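PDB 3B4U: dihydrodipicolinate synthase from Agrobacterium tumefaciens, which probably catalyses the condensation of pyruvate with aspartate semialdehyde in lysine biosynthesis. Local coordinates for residues 218-223 against 229-234. Numbering follows the deposited sequence.
Sequences TQEVRA and KDDPRI
Glu220 chi1 (-68°) sets CG anti to the carbonyl carbon and beside the guanidinium of Arg233; the bend at chi2 then turns the carboxylate. Arg233 turns back at chi3 (-63°) toward Asp231. Glu220 CG lies 3.6 Å from Arg233 NH2. The carboxylate of Glu220 makes no direct bond there. A water bridges instead, donating to Glu220 OE2 and accepting from Arg233 NH2. Arg233 grips Asp231 side-on. Its NE meets the syn lone pair of Asp231 OD1 at 3.0 Å, nearly straight at 174°, while NH2 forms a salt bridge to Asp231 OD2 at 2.8 Å. Asp231 is the N-cap of helix 232-240, and its OD1 also takes a capping bond from Arg233 N. Three bonds from Arg233 thus hold its carboxylate. A second water is a further donor to Asp231 OD2 and also donates to Glu220 O, tying the cap to helix 218-225. This is the turn between two consecutive helices that follow strand 208-211, the eighth strand of the TIM barrel. On the buried side, Ile234 CD1 packs on Glu220 CB at 4.0 Å and, more loosely, on Val221 CG2. Phe289 of helix 275-289 touches both Arg233 and Ile234. Nearer the connection, Lys229 N donates to Ala223 O at 2.9 Å.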
# COMPACT_ATOMS: atom_id res chain seq x y z
N THR B 218 20.62 -13.20 17.13
CA THR B 218 19.49 -14.06 17.50
C THR B 218 19.45 -14.41 18.98
O THR B 218 18.42 -14.25 19.62
CB THR B 218 19.47 -15.33 16.65
OG1 THR B 218 19.56 -15.00 15.26
CG2 THR B 218 18.19 -16.07 16.93
N GLN B 219 20.58 -14.92 19.50
CA GLN B 219 20.60 -15.30 20.91
C GLN B 219 20.32 -14.13 21.84
O GLN B 219 19.61 -14.28 22.84
CB GLN B 219 21.94 -15.95 21.26
CG GLN B 219 21.98 -17.42 20.93
CD GLN B 219 21.12 -18.21 21.90
OE1 GLN B 219 21.36 -18.18 23.12
NE2 GLN B 219 20.15 -18.95 21.39
N GLU B 220 20.85 -12.98 21.50
CA GLU B 220 20.66 -11.81 22.35
C GLU B 220 19.20 -11.37 22.38
O GLU B 220 18.64 -11.04 23.43
CB GLU B 220 21.54 -10.64 21.87
CG GLU B 220 23.04 -10.86 22.07
CD GLU B 220 23.73 -11.73 21.05
OE1 GLU B 220 23.10 -12.22 20.08
OE2 GLU B 220 24.95 -11.94 21.23
N VAL B 221 18.54 -11.39 21.23
CA VAL B 221 17.12 -11.06 21.19
C VAL B 221 16.30 -12.15 21.88
O VAL B 221 15.32 -11.83 22.54
CB VAL B 221 16.62 -10.76 19.76
CG1 VAL B 221 15.14 -10.43 19.78
CG2 VAL B 221 17.41 -9.59 19.14
N ARG B 222 16.67 -13.42 21.74
CA ARG B 222 15.93 -14.47 22.43
C ARG B 222 15.88 -14.26 23.94
O ARG B 222 14.85 -14.47 24.57
CB ARG B 222 16.50 -15.85 22.07
CG ARG B 222 15.66 -16.96 22.64
CD ARG B 222 16.24 -18.36 22.40
NE ARG B 222 15.42 -19.35 23.10
CZ ARG B 222 14.26 -19.83 22.69
NH1 ARG B 222 13.74 -19.54 21.48
NH2 ARG B 222 13.59 -20.62 23.52
N ALA B 223 16.99 -13.81 24.51
CA ALA B 223 17.04 -13.60 25.96
C ALA B 223 16.01 -12.56 26.37
O ALA B 223 15.45 -12.63 27.46
CB ALA B 223 18.43 -13.20 26.37
N LYS B 229 14.74 -10.92 29.75
CA LYS B 229 15.92 -10.26 30.29
C LYS B 229 16.28 -9.05 29.45
O LYS B 229 16.39 -9.13 28.23
CB LYS B 229 17.09 -11.25 30.28
CG LYS B 229 16.88 -12.51 31.05
CD LYS B 229 16.56 -12.31 32.47
CE LYS B 229 16.63 -13.65 33.20
NZ LYS B 229 15.70 -13.72 34.35
N ASP B 230 16.51 -7.93 30.12
CA ASP B 230 16.95 -6.72 29.44
C ASP B 230 18.29 -6.93 28.75
O ASP B 230 19.12 -7.75 29.18
CB ASP B 230 17.15 -5.57 30.44
CG ASP B 230 15.88 -5.08 31.09
OD1 ASP B 230 14.76 -5.44 30.69
OD2 ASP B 230 16.04 -4.23 32.00
N ASP B 231 18.52 -6.18 27.70
CA ASP B 231 19.85 -6.10 27.10
C ASP B 231 20.06 -4.67 26.61
O ASP B 231 19.74 -4.30 25.46
CB ASP B 231 20.07 -7.09 25.96
CG ASP B 231 21.51 -7.20 25.55
OD1 ASP B 231 22.34 -6.28 25.86
OD2 ASP B 231 21.87 -8.22 24.92
N PRO B 232 20.64 -3.81 27.47
CA PRO B 232 20.89 -2.44 27.09
C PRO B 232 21.70 -2.26 25.81
O PRO B 232 21.53 -1.26 25.12
CB PRO B 232 21.62 -1.87 28.31
CG PRO B 232 21.01 -2.65 29.45
CD PRO B 232 20.94 -4.05 28.89
N ARG B 233 22.55 -3.20 25.46
CA ARG B 233 23.34 -3.09 24.24
C ARG B 233 22.44 -3.06 23.00
O ARG B 233 22.71 -2.37 22.04
CB ARG B 233 24.30 -4.26 24.09
CG ARG B 233 25.31 -4.44 25.21
CD ARG B 233 26.08 -5.72 25.01
NE ARG B 233 25.17 -6.88 25.08
CZ ARG B 233 25.50 -8.12 24.75
NH1 ARG B 233 26.74 -8.43 24.41
NH2 ARG B 233 24.58 -9.06 24.78
N ILE B 234 21.37 -3.86 23.01
CA ILE B 234 20.45 -3.93 21.88
C ILE B 234 19.69 -2.61 21.76
O ILE B 234 19.50 -2.07 20.68
CB ILE B 234 19.48 -5.12 22.08
CG1 ILE B 234 20.24 -6.45 22.03
CG2 ILE B 234 18.33 -5.09 21.05
CD1 ILE B 234 20.64 -6.91 20.63
O HOH W 1 20.48 -10.44 25.43
O HOH W 2 26.13 -11.36 23.60